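Local coordinates for cGAS/DncV-like nucleotidyltransferase in E. coli homolog (Elizabethkingia meningoseptica ATCC 13253 = NBRC 12535, PDB 6E0N), which synthesizes cyclic nucleotide second messengers in response to phage infection, as the nucleotidyltransferase of a CBASS antiviral system, at residues Gln24-Gln29 and Asn131-Asp136; Gly48-Asn53 and Ser60-Val65. All coordinates share one frame; numbering follows the deposited sequence.

Interaction 1 (Gln24-Gln29 and Asn131-Asp136); sequences QNAITQ and NRITAD. With APC (diphosphomethylphosphonic acid adenosyl ester), chain B.
Q29 and R132 meet at about a right angle, the amide plane of the glutamine standing 89° from the guanidinium plane of the arginine. R132 NH1 donates to Q29 OE1 over 3.0 Å along a bent path, with the oxygen tilted off the guanidinium plane. A water accepts from Q29 NE2 and, weakly, from R132 NH1, so the two side chains share it. Beyond, R132 NH2 reaches N127 O, and F113 of helix 98-113 touches both Q29 and R132.

One turn back, N25 makes the straighter bond: its ND2 donates to N131 O at 2.8 Å and 168°, the oxygen lying in the amide plane of N25 and ND2 in the carbonyl plane of N131. The CG of N25 stands beside its backbone N (chi1 -75°), which brings ND2 to that carbonyl. On the strand side of these polar bonds A26 is buried, its CB 3.7 Å from I133 CG1 and close to I133 O; CB of R132 lies against the backbone N of A26.

The chain then runs into strand 135-147, where D136, an expected magnesium and ATP ligand, has OD2 2.9 Å from O3' of the ATP analogue. Here helix 21-38 packs on the lead-in to a central strand that carries an active-site aspartate, an arrangement of the nucleotidyltransferase fold.

Interaction 2 (Gly48-Asn53 and Ser60-Val65); sequences GSYRNN and SDVDIV. With MG (magnesium ion), chain E; GTP (guanosine-5'-triphosphate), chain C; APC (diphosphomethylphosphonic acid adenosyl ester), chain B.
S60 receives the hydroxyl of Y50: OH donates to S60 O at 2.8 Å, tilted 32° from the carbonyl plane, and CE1 of the ring lies 3.3 Å from the same oxygen. The hydroxyl of S60 itself bonds to R57 O. At D61 the backbone does the work. Its carbonyl oxygen sits at the edge of the Y50 ring, near the ring plane, 3.3 Å from CE1, and accepts a hydrogen bond from a water that also donates to S49 OG and coordinates magnesium; N55 OD1 is a further partner of that serine oxygen. V62 and Y50 cross at about a right angle, with CB of V62 3.6 Å from CD1 of the ring.

D63 reaches the nucleotides. With CG beside its backbone N (chi1 -57°), the carboxylate brings OD2 to the magnesium at 2.2 Å and OD1 to 2.8 Å from O3' of the ATP analogue. Three GTP phosphate oxygens (O1A, O1B and O3G) and two waters complete six-fold coordination. G48 lets the chain pass close, its CA 3.7 Å from D63 OD2, while S49 N donates to GTP O1B at 2.7 Å. Another water, not bound to the metal, accepts from Y50 N and D63 N, tying the helix to the strand.

Helix 48-52 runs across strand 62-65 at 87°. D63 pairs through its backbone with Q47 of strand 42-47, V62 and I64 pair with strand 135-147, and the Y50 side chain touches C23 of helix 21-38.

How the interactions relate
Interactions 1 and 2 meet along neighbouring strands of one sheet: D136 N lies 2.9 Å from V62 O and D136 O 2.9 Å from I64 N, both probable hydrogen bonds, and T134 packs on D61. Interaction 2 is the buried one, near the centre of the chain, where a metal, phosphates and ordered waters supply much of the chemistry. Interaction 1 lies farther out and is partly buried; amide and guanidinium groups join a helix to a loop there, with a small apolar patch on their inner side. The two converge at the ATP analogue, whose O3' lies near both D136 and D63, consistent with a shared catalytic site. Helix 21-38 takes part in interaction 1 and also borders interaction 2.

Interaction 1 (Gln24-Gln29 and Asn131-Asp136)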
ATOM      1  N   GLN A  24      17.432   4.033   0.677  1.00 18.50           N
ATOM      2  CA  GLN A  24      18.458   3.181   0.081  1.00 19.81           C
ATOM      3  C   GLN A  24      19.268   2.466   1.154  1.00 18.51           C
ATOM      4  O   GLN A  24      19.569   1.274   1.026  1.00 18.32           O
ATOM      5  CB  GLN A  24      19.376   4.027  -0.805  1.00 21.85           C
ATOM      6  CG  GLN A  24      18.681   4.652  -2.008  1.00 25.07           C
ATOM      7  CD  GLN A  24      19.540   5.685  -2.713  1.00 31.96           C
ATOM      8  OE1 GLN A  24      20.587   6.087  -2.209  1.00 34.72           O
ATOM      9  NE2 GLN A  24      19.094   6.125  -3.885  1.00 34.45           N
ATOM     10  N   ASN A  25      19.635   3.180   2.223  1.00 18.30           N
ATOM     11  CA  ASN A  25      20.425   2.564   3.284  1.00 18.61           C
ATOM     12  C   ASN A  25      19.659   1.431   3.953  1.00 17.37           C
ATOM     13  O   ASN A  25      20.226   0.367   4.230  1.00 16.86           O
ATOM     14  CB  ASN A  25      20.824   3.611   4.322  1.00 20.74           C
ATOM     15  CG  ASN A  25      21.925   4.523   3.838  1.00 22.78           C
ATOM     16  OD1 ASN A  25      22.543   4.276   2.801  1.00 24.46           O
ATOM     17  ND2 ASN A  25      22.182   5.585   4.591  1.00 22.48           N
ATOM     18  N   ALA A  26      18.372   1.645   4.237  1.00 17.05           N
ATOM     19  CA  ALA A  26      17.568   0.595   4.851  1.00 15.97           C
ATOM     20  C   ALA A  26      17.522  -0.643   3.965  1.00 15.12           C
ATOM     21  O   ALA A  26      17.753  -1.764   4.429  1.00 15.78           O
ATOM     22  CB  ALA A  26      16.158   1.115   5.132  1.00 15.04           C
ATOM     23  N   ILE A  27      17.224  -0.454   2.678  1.00 15.37           N
ATOM     24  CA  ILE A  27      17.106  -1.589   1.766  1.00 15.45           C
ATOM     25  C   ILE A  27      18.437  -2.327   1.648  1.00 15.98           C
ATOM     26  O   ILE A  27      18.482  -3.562   1.676  1.00 16.50           O
ATOM     27  CB  ILE A  27      16.578  -1.122   0.398  1.00 16.19           C
ATOM     28  CG1 ILE A  27      15.162  -0.551   0.534  1.00 17.25           C
ATOM     29  CG2 ILE A  27      16.614  -2.268  -0.595  1.00 19.08           C
ATOM     30  CD1 ILE A  27      14.662   0.162  -0.700  1.00 18.34           C
ATOM     31  N   THR A  28      19.538  -1.583   1.518  1.00 15.51           N
ATOM     32  CA  THR A  28      20.848  -2.214   1.377  1.00 16.26           C
ATOM     33  C   THR A  28      21.201  -3.032   2.613  1.00 15.83           C
ATOM     34  O   THR A  28      21.622  -4.190   2.506  1.00 15.79           O
ATOM     35  CB  THR A  28      21.906  -1.139   1.120  1.00 18.41           C
ATOM     36  OG1 THR A  28      21.640  -0.503  -0.135  1.00 20.75           O
ATOM     37  CG2 THR A  28      23.300  -1.741   1.089  1.00 22.10           C
ATOM     38  N   GLN A  29      21.055  -2.438   3.796  1.00 15.66           N
ATOM     39  CA  GLN A  29      21.440  -3.131   5.022  1.00 15.56           C
ATOM     40  C   GLN A  29      20.557  -4.349   5.267  1.00 15.34           C
ATOM     41  O   GLN A  29      21.051  -5.423   5.632  1.00 17.02           O
ATOM     42  CB  GLN A  29      21.352  -2.179   6.210  1.00 16.45           C
ATOM     43  CG  GLN A  29      22.403  -1.087   6.229  1.00 17.12           C
ATOM     44  CD  GLN A  29      22.240  -0.173   7.428  1.00 18.63           C
ATOM     45  OE1 GLN A  29      21.884  -0.619   8.522  1.00 19.34           O
ATOM     46  NE2 GLN A  29      22.472   1.116   7.223  1.00 20.89           N
ATOM     47  N   ASN A 131      20.455   7.313  10.100  1.00 19.95           N
ATOM     48  CA  ASN A 131      20.905   7.104   8.731  1.00 21.56           C
ATOM     49  C   ASN A 131      20.050   6.135   7.929  1.00 18.67           C
ATOM     50  O   ASN A 131      20.398   5.834   6.781  1.00 19.79           O
ATOM     51  CB  ASN A 131      22.354   6.599   8.727  1.00 25.96           C
ATOM     52  CG  ASN A 131      23.326   7.607   9.295  1.00 32.67           C
ATOM     53  OD1 ASN A 131      23.183   8.810   9.080  1.00 34.53           O
ATOM     54  ND2 ASN A 131      24.324   7.124  10.027  1.00 36.41           N
ATOM     55  N   ARG A 132      18.953   5.626   8.483  1.00 17.25           N
ATOM     56  CA  ARG A 132      18.109   4.722   7.717  1.00 16.93           C
ATOM     57  C   ARG A 132      16.682   4.786   8.237  1.00 16.20           C
ATOM     58  O   ARG A 132      16.457   4.945   9.441  1.00 16.48           O
ATOM     59  CB  ARG A 132      18.626   3.274   7.756  1.00 19.49           C
ATOM     60  CG  ARG A 132      18.475   2.585   9.076  1.00 20.92           C
ATOM     61  CD  ARG A 132      18.779   1.055   9.001  1.00 19.62           C
ATOM     62  NE  ARG A 132      18.341   0.451  10.255  1.00 18.45           N
ATOM     63  CZ  ARG A 132      19.149   0.028  11.217  1.00 17.93           C
ATOM     64  NH1 ARG A 132      20.468   0.081  11.069  1.00 18.44           N
ATOM     65  NH2 ARG A 132      18.629  -0.463  12.330  1.00 19.92           N
ATOM     66  N   ILE A 133      15.725   4.661   7.312  1.00 15.07           N
ATOM     67  CA  ILE A 133      14.328   4.624   7.703  1.00 15.34           C
ATOM     68  C   ILE A 133      14.004   3.281   8.346  1.00 14.87           C
ATOM     69  O   ILE A 133      14.736   2.292   8.211  1.00 14.90           O
ATOM     70  CB  ILE A 133      13.407   4.901   6.502  1.00 17.00           C
ATOM     71  CG1 ILE A 133      13.619   3.852   5.404  1.00 16.20           C
ATOM     72  CG2 ILE A 133      13.650   6.296   5.954  1.00 19.41           C
ATOM     73  CD1 ILE A 133      12.680   4.021   4.210  1.00 17.48           C
ATOM     74  N   THR A 134      12.893   3.255   9.074  1.00 15.24           N
ATOM     75  CA  THR A 134      12.351   2.005   9.576  1.00 16.08           C
ATOM     76  C   THR A 134      11.798   1.189   8.420  1.00 15.56           C
ATOM     77  O   THR A 134      11.289   1.728   7.432  1.00 15.24           O
ATOM     78  CB  THR A 134      11.238   2.293  10.582  1.00 16.58           C
ATOM     79  OG1 THR A 134      11.798   2.942  11.730  1.00 17.51           O
ATOM     80  CG2 THR A 134      10.537   1.016  11.000  1.00 17.51           C
ATOM     81  N   ALA A 135      11.919  -0.126   8.543  1.00 16.88           N
ATOM     82  CA  ALA A 135      11.429  -1.039   7.526  1.00 17.40           C
ATOM     83  C   ALA A 135      10.546  -2.100   8.161  1.00 16.92           C
ATOM     84  O   ALA A 135      10.826  -2.578   9.264  1.00 18.40           O
ATOM     85  CB  ALA A 135      12.584  -1.735   6.794  1.00 17.08           C
ATOM     86  N   ASP A 136       9.479  -2.461   7.454  1.00 16.35           N
ATOM     87  CA  ASP A 136       8.673  -3.631   7.764  1.00 16.28           C
ATOM     88  C   ASP A 136       9.092  -4.719   6.780  1.00 15.04           C
ATOM     89  O   ASP A 136       8.895  -4.574   5.570  1.00 17.18           O
ATOM     90  CB  ASP A 136       7.184  -3.315   7.621  1.00 18.70           C
ATOM     91  CG  ASP A 136       6.677  -2.420   8.720  1.00 24.37           C
ATOM     92  OD1 ASP A 136       7.410  -2.215   9.709  1.00 27.65           O
ATOM     93  OD2 ASP A 136       5.538  -1.924   8.596  1.00 26.31           O
TER
HETATM   94  PG  APC B 301       0.685  -4.895  15.132  1.00 72.82           P
HETATM   95  O1G APC B 301       1.078  -3.445  14.982  1.00 73.54           O
HETATM   96  O2G APC B 301       1.853  -5.701  15.652  1.00 70.82           O
HETATM   97  O3G APC B 301      -0.472  -4.996  16.098  1.00 73.77           O
HETATM   98  PB  APC B 301       0.981  -5.052  12.312  1.00 66.81           P
HETATM   99  O1B APC B 301       1.792  -3.820  12.470  1.00 67.62           O
HETATM  100  O2B APC B 301       1.700  -6.162  11.639  1.00 64.99           O
HETATM  101  O3B APC B 301       0.220  -5.492  13.677  1.00 70.21           O
HETATM  102  PA  APC B 301       0.295  -3.299   9.892  1.00 59.25           P
HETATM  103  O1A APC B 301       1.163  -2.282  10.563  1.00 60.19           O
HETATM  104  O2A APC B 301      -0.901  -2.593   9.221  1.00 59.66           O
HETATM  105  C3A APC B 301      -0.310  -4.505  11.200  1.00 63.10           C
HETATM  106  O5' APC B 301       1.034  -4.191   8.724  1.00 52.87           O
HETATM  107  C5' APC B 301       2.394  -4.400   8.911  1.00 47.00           C
HETATM  108  C4' APC B 301       3.037  -4.505   7.506  1.00 41.53           C
HETATM  109  O4' APC B 301       2.630  -5.602   6.943  1.00 38.52           O
HETATM  110  C3' APC B 301       2.535  -3.334   6.641  1.00 39.84           C
HETATM  111  O3' APC B 301       3.484  -2.365   6.594  1.00 38.26           O
HETATM  112  C2' APC B 301       2.310  -3.963   5.256  1.00 39.16           C
HETATM  113  O2' APC B 301       3.508  -3.701   4.396  1.00 40.19           O
HETATM  114  C1' APC B 301       2.171  -5.243   5.442  1.00 37.89           C
HETATM  115  N9  APC B 301       0.767  -5.595   5.289  1.00 35.27           N
HETATM  116  C8  APC B 301      -0.322  -5.397   6.055  1.00 35.34           C
HETATM  117  N7  APC B 301      -1.381  -5.929   5.429  1.00 34.21           N
HETATM  118  C5  APC B 301      -0.950  -6.458   4.273  1.00 33.81           C
HETATM  119  C6  APC B 301      -1.595  -7.125   3.251  1.00 33.49           C
HETATM  120  N6  APC B 301      -2.970  -7.512   3.019  1.00 32.11           N
HETATM  121  N1  APC B 301      -0.918  -7.552   2.197  1.00 33.01           N
HETATM  122  C2  APC B 301       0.413  -7.339   2.124  1.00 34.18           C
HETATM  123  N3  APC B 301       1.042  -6.691   3.128  1.00 34.30           N
HETATM  124  C4  APC B 301       0.366  -6.251   4.194  1.00 34.79           C
HETATM  125  O   HOH W   1      22.205   2.677   9.715  1.00 28.87           O

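Interaction 2 (Gly48-Asn53 and Ser60-Val65)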
ATOM      1  N   GLY A  48       3.826  -1.436  -1.125  1.00 19.09           N
ATOM      2  CA  GLY A  48       3.376  -0.298  -0.352  1.00 18.87           C
ATOM      3  C   GLY A  48       3.821   1.026  -0.956  1.00 18.82           C
ATOM      4  O   GLY A  48       4.179   1.125  -2.133  1.00 20.56           O
ATOM      5  N   SER A  49       3.814   2.054  -0.103  1.00 19.55           N
ATOM      6  CA  SER A  49       3.878   3.430  -0.590  1.00 20.92           C
ATOM      7  C   SER A  49       5.170   3.704  -1.356  1.00 19.41           C
ATOM      8  O   SER A  49       5.178   4.498  -2.308  1.00 20.91           O
ATOM      9  CB  SER A  49       3.748   4.394   0.594  1.00 23.06           C
ATOM     10  OG  SER A  49       4.842   4.250   1.486  1.00 25.12           O
ATOM     11  N   TYR A  50       6.280   3.093  -0.944  1.00 19.08           N
ATOM     12  CA  TYR A  50       7.528   3.318  -1.669  1.00 19.47           C
ATOM     13  C   TYR A  50       7.497   2.666  -3.047  1.00 19.89           C
ATOM     14  O   TYR A  50       8.083   3.198  -3.998  1.00 23.01           O
ATOM     15  CB  TYR A  50       8.725   2.811  -0.863  1.00 18.95           C
ATOM     16  CG  TYR A  50       9.216   3.792   0.185  1.00 18.11           C
ATOM     17  CD1 TYR A  50       8.742   3.746   1.487  1.00 17.88           C
ATOM     18  CD2 TYR A  50      10.147   4.771  -0.134  1.00 18.44           C
ATOM     19  CE1 TYR A  50       9.185   4.646   2.448  1.00 17.70           C
ATOM     20  CE2 TYR A  50      10.598   5.671   0.817  1.00 17.62           C
ATOM     21  CZ  TYR A  50      10.113   5.603   2.107  1.00 17.81           C
ATOM     22  OH  TYR A  50      10.559   6.490   3.055  1.00 20.16           O
ATOM     23  N   ARG A  51       6.821   1.521  -3.172  1.00 17.91           N
ATOM     24  CA  ARG A  51       6.694   0.855  -4.464  1.00 17.45           C
ATOM     25  C   ARG A  51       5.754   1.625  -5.384  1.00 18.99           C
ATOM     26  O   ARG A  51       6.064   1.855  -6.557  1.00 20.93           O
ATOM     27  CB  ARG A  51       6.175  -0.567  -4.250  1.00 18.11           C
ATOM     28  CG  ARG A  51       5.935  -1.357  -5.529  1.00 18.79           C
ATOM     29  CD  ARG A  51       7.243  -1.779  -6.177  1.00 18.41           C
ATOM     30  NE  ARG A  51       7.040  -2.370  -7.499  1.00 18.40           N
ATOM     31  CZ  ARG A  51       6.757  -3.651  -7.719  1.00 18.15           C
ATOM     32  NH1 ARG A  51       6.629  -4.499  -6.704  1.00 19.39           N
ATOM     33  NH2 ARG A  51       6.603  -4.085  -8.959  1.00 17.74           N
ATOM     34  N   ASN A  52       4.598   2.025  -4.868  1.00 19.81           N
ATOM     35  CA  ASN A  52       3.577   2.699  -5.657  1.00 19.93           C
ATOM     36  C   ASN A  52       3.770   4.208  -5.710  1.00 19.18           C
ATOM     37  O   ASN A  52       3.031   4.887  -6.428  1.00 20.71           O
ATOM     38  CB  ASN A  52       2.198   2.355  -5.090  1.00 21.49           C
ATOM     39  CG  ASN A  52       1.992   0.854  -4.943  1.00 22.72           C
ATOM     40  OD1 ASN A  52       2.287   0.084  -5.854  1.00 24.21           O
ATOM     41  ND2 ASN A  52       1.493   0.435  -3.788  1.00 23.15           N
ATOM     42  N   ASN A  53       4.747   4.742  -4.979  1.00 18.64           N
ATOM     43  CA  ASN A  53       5.068   6.171  -4.983  1.00 18.37           C
ATOM     44  C   ASN A  53       3.904   7.010  -4.454  1.00 18.19           C
ATOM     45  O   ASN A  53       3.482   7.992  -5.069  1.00 17.81           O
ATOM     46  CB  ASN A  53       5.517   6.652  -6.364  1.00 20.66           C
ATOM     47  CG  ASN A  53       6.304   7.949  -6.301  1.00 20.54           C
ATOM     48  OD1 ASN A  53       6.936   8.258  -5.291  1.00 22.34           O
ATOM     49  ND2 ASN A  53       6.259   8.720  -7.379  1.00 20.76           N
ATOM     50  N   SER A  60       9.064   8.055   5.959  1.00 27.53           N
ATOM     51  CA  SER A  60       8.075   6.995   6.083  1.00 28.06           C
ATOM     52  C   SER A  60       8.741   5.623   6.107  1.00 23.85           C
ATOM     53  O   SER A  60       9.828   5.422   5.557  1.00 24.52           O
ATOM     54  CB  SER A  60       7.098   7.046   4.908  1.00 31.10           C
ATOM     55  OG  SER A  60       6.371   8.261   4.886  1.00 35.12           O
ATOM     56  N   ASP A  61       8.063   4.668   6.741  1.00 21.07           N
ATOM     57  CA  ASP A  61       8.550   3.296   6.777  1.00 19.80           C
ATOM     58  C   ASP A  61       8.414   2.653   5.399  1.00 18.31           C
ATOM     59  O   ASP A  61       7.473   2.930   4.649  1.00 19.79           O
ATOM     60  CB  ASP A  61       7.738   2.469   7.776  1.00 24.82           C
ATOM     61  CG  ASP A  61       7.760   3.044   9.181  1.00 28.37           C
ATOM     62  OD1 ASP A  61       8.545   3.978   9.438  1.00 28.39           O
ATOM     63  OD2 ASP A  61       6.983   2.558  10.030  1.00 30.94           O
ATOM     64  N   VAL A  62       9.361   1.773   5.073  1.00 15.88           N
ATOM     65  CA  VAL A  62       9.384   1.074   3.791  1.00 16.09           C
ATOM     66  C   VAL A  62       9.007  -0.385   4.014  1.00 15.98           C
ATOM     67  O   VAL A  62       9.417  -1.002   5.004  1.00 17.93           O
ATOM     68  CB  VAL A  62      10.752   1.202   3.088  1.00 16.50           C
ATOM     69  CG1 VAL A  62      11.874   0.635   3.950  1.00 16.84           C
ATOM     70  CG2 VAL A  62      10.721   0.508   1.727  1.00 18.37           C
ATOM     71  N   ASP A  63       8.221  -0.933   3.086  1.00 15.41           N
ATOM     72  CA  ASP A  63       7.749  -2.311   3.157  1.00 14.36           C
ATOM     73  C   ASP A  63       8.600  -3.163   2.224  1.00 14.72           C
ATOM     74  O   ASP A  63       8.488  -3.054   0.999  1.00 16.90           O
ATOM     75  CB  ASP A  63       6.276  -2.380   2.769  1.00 17.01           C
ATOM     76  CG  ASP A  63       5.410  -1.486   3.634  1.00 21.59           C
ATOM     77  OD1 ASP A  63       5.547  -1.552   4.873  1.00 21.47           O
ATOM     78  OD2 ASP A  63       4.607  -0.704   3.078  1.00 24.86           O
ATOM     79  N   ILE A  64       9.442  -4.009   2.809  1.00 13.22           N
ATOM     80  CA  ILE A  64      10.350  -4.876   2.069  1.00 13.50           C
ATOM     81  C   ILE A  64       9.795  -6.291   2.143  1.00 13.40           C
ATOM     82  O   ILE A  64       9.742  -6.888   3.223  1.00 14.36           O
ATOM     83  CB  ILE A  64      11.776  -4.813   2.630  1.00 13.91           C
ATOM     84  CG1 ILE A  64      12.291  -3.374   2.602  1.00 14.32           C
ATOM     85  CG2 ILE A  64      12.689  -5.740   1.848  1.00 14.65           C
ATOM     86  CD1 ILE A  64      13.604  -3.173   3.332  1.00 14.79           C
ATOM     87  N   VAL A  65       9.393  -6.834   1.000  1.00 13.87           N
ATOM     88  CA  VAL A  65       8.852  -8.186   0.936  1.00 12.45           C
ATOM     89  C   VAL A  65       9.995  -9.169   0.721  1.00 13.04           C
ATOM     90  O   VAL A  65      10.863  -8.950  -0.134  1.00 12.93           O
ATOM     91  CB  VAL A  65       7.810  -8.309  -0.187  1.00 14.28           C
ATOM     92  CG1 VAL A  65       7.206  -9.712  -0.185  1.00 15.00           C
ATOM     93  CG2 VAL A  65       6.725  -7.255  -0.042  1.00 15.65           C
TER
HETATM   94 MG    MG E 304       3.725   1.093   3.952  1.00 28.63          MG
HETATM   95  PG  GTP C 302       1.377   3.759   3.964  1.00 36.43           P
HETATM   96  O1G GTP C 302       1.856   5.175   3.724  1.00 38.92           O
HETATM   97  O2G GTP C 302       0.293   3.785   5.014  1.00 37.63           O
HETATM   98  O3G GTP C 302       2.526   2.893   4.430  1.00 34.82           O
HETATM   99  O3B GTP C 302       0.740   3.210   2.591  1.00 33.86           O
HETATM  100  PB  GTP C 302       1.146   1.806   1.923  1.00 30.70           P
HETATM  101  O1B GTP C 302       2.598   1.473   2.185  1.00 28.93           O
HETATM  102  O2B GTP C 302       0.843   1.900   0.447  1.00 31.53           O
HETATM  103  O3A GTP C 302       0.179   0.692   2.558  1.00 33.26           O
HETATM  104  PA  GTP C 302       0.654  -0.317   3.721  1.00 34.91           P
HETATM  105  O1A GTP C 302       1.950   0.129   4.359  1.00 35.35           O
HETATM  106  O2A GTP C 302      -0.443  -0.456   4.750  1.00 36.23           O
HETATM  107  O5' GTP C 302       0.862  -1.718   2.964  1.00 35.02           O
HETATM  108  C5' GTP C 302       1.845  -1.837   1.982  1.00 35.40           C
HETATM  109  C4' GTP C 302       1.295  -2.620   0.814  1.00 35.03           C
HETATM  110  O4' GTP C 302       0.739  -3.852   1.310  1.00 34.13           O
HETATM  111  C3' GTP C 302       0.205  -1.961  -0.044  1.00 34.97           C
HETATM  112  O3' GTP C 302       0.714  -1.256  -1.125  1.00 35.68           O
HETATM  113  C2' GTP C 302      -0.581  -3.197  -0.550  1.00 34.40           C
HETATM  114  O2' GTP C 302       0.001  -3.629  -1.749  1.00 36.22           O
HETATM  115  C1' GTP C 302      -0.416  -4.233   0.575  1.00 33.26           C
HETATM  116  N9  GTP C 302      -1.630  -4.179   1.401  1.00 31.38           N
HETATM  117  C8  GTP C 302      -1.784  -3.515   2.586  1.00 31.16           C
HETATM  118  N7  GTP C 302      -3.051  -3.704   3.019  1.00 30.65           N
HETATM  119  C5  GTP C 302      -3.701  -4.488   2.126  1.00 30.01           C
HETATM  120  C6  GTP C 302      -4.997  -4.987   2.075  1.00 29.57           C
HETATM  121  O6  GTP C 302      -5.796  -4.727   2.971  1.00 30.26           O
HETATM  122  N1  GTP C 302      -5.379  -5.777   1.009  1.00 29.43           N
HETATM  123  C2  GTP C 302      -4.476  -6.066   0.006  1.00 29.81           C
HETATM  124  N2  GTP C 302      -4.837  -6.822  -1.027  1.00 29.34           N
HETATM  125  N3  GTP C 302      -3.195  -5.566   0.058  1.00 29.88           N
HETATM  126  C4  GTP C 302      -2.814  -4.792   1.102  1.00 30.31           C
HETATM  127  PG  APC B 301       0.685  -4.895  15.132  1.00 72.82           P
HETATM  128  O1G APC B 301       1.078  -3.445  14.982  1.00 73.54           O
HETATM  129  O2G APC B 301       1.853  -5.701  15.652  1.00 70.82           O
HETATM  130  O3G APC B 301      -0.472  -4.996  16.098  1.00 73.77           O
HETATM  131  PB  APC B 301       0.981  -5.052  12.312  1.00 66.81           P
HETATM  132  O1B APC B 301       1.792  -3.820  12.470  1.00 67.62           O
HETATM  133  O2B APC B 301       1.700  -6.162  11.639  1.00 64.99           O
HETATM  134  O3B APC B 301       0.220  -5.492  13.677  1.00 70.21           O
HETATM  135  PA  APC B 301       0.295  -3.299   9.892  1.00 59.25           P
HETATM  136  O1A APC B 301       1.163  -2.282  10.563  1.00 60.19           O
HETATM  137  O2A APC B 301      -0.901  -2.593   9.221  1.00 59.66           O
HETATM  138  C3A APC B 301      -0.310  -4.505  11.200  1.00 63.10           C
HETATM  139  O5' APC B 301       1.034  -4.191   8.724  1.00 52.87           O
HETATM  140  C5' APC B 301       2.394  -4.400   8.911  1.00 47.00           C
HETATM  141  C4' APC B 301       3.037  -4.505   7.506  1.00 41.53           C
HETATM  142  O4' APC B 301       2.630  -5.602   6.943  1.00 38.52           O
HETATM  143  C3' APC B 301       2.535  -3.334   6.641  1.00 39.84           C
HETATM  144  O3' APC B 301       3.484  -2.365   6.594  1.00 38.26           O
HETATM  145  C2' APC B 301       2.310  -3.963   5.256  1.00 39.16           C
HETATM  146  O2' APC B 301       3.508  -3.701   4.396  1.00 40.19           O
HETATM  147  C1' APC B 301       2.171  -5.243   5.442  1.00 37.89           C
HETATM  148  N9  APC B 301       0.767  -5.595   5.289  1.00 35.27           N
HETATM  149  C8  APC B 301      -0.322  -5.397   6.055  1.00 35.34           C
HETATM  150  N7  APC B 301      -1.381  -5.929   5.429  1.00 34.21           N
HETATM  151  C5  APC B 301      -0.950  -6.458   4.273  1.00 33.81           C
HETATM  152  C6  APC B 301      -1.595  -7.125   3.251  1.00 33.49           C
HETATM  153  N6  APC B 301      -2.970  -7.512   3.019  1.00 32.11           N
HETATM  154  N1  APC B 301      -0.918  -7.552   2.197  1.00 33.01           N
HETATM  155  C2  APC B 301       0.413  -7.339   2.124  1.00 34.18           C
HETATM  156  N3  APC B 301       1.042  -6.691   3.128  1.00 34.30           N
HETATM  157  C4  APC B 301       0.366  -6.251   4.194  1.00 34.79           C
HETATM  158  O   HOH W   2       5.329   2.228   3.109  1.00 21.47           O
HETATM  159  O   HOH W   3       6.776   0.880   1.108  1.00 14.97           O
HETATM  160  O   HOH W   4       4.643   0.677   5.697  1.00 22.20           O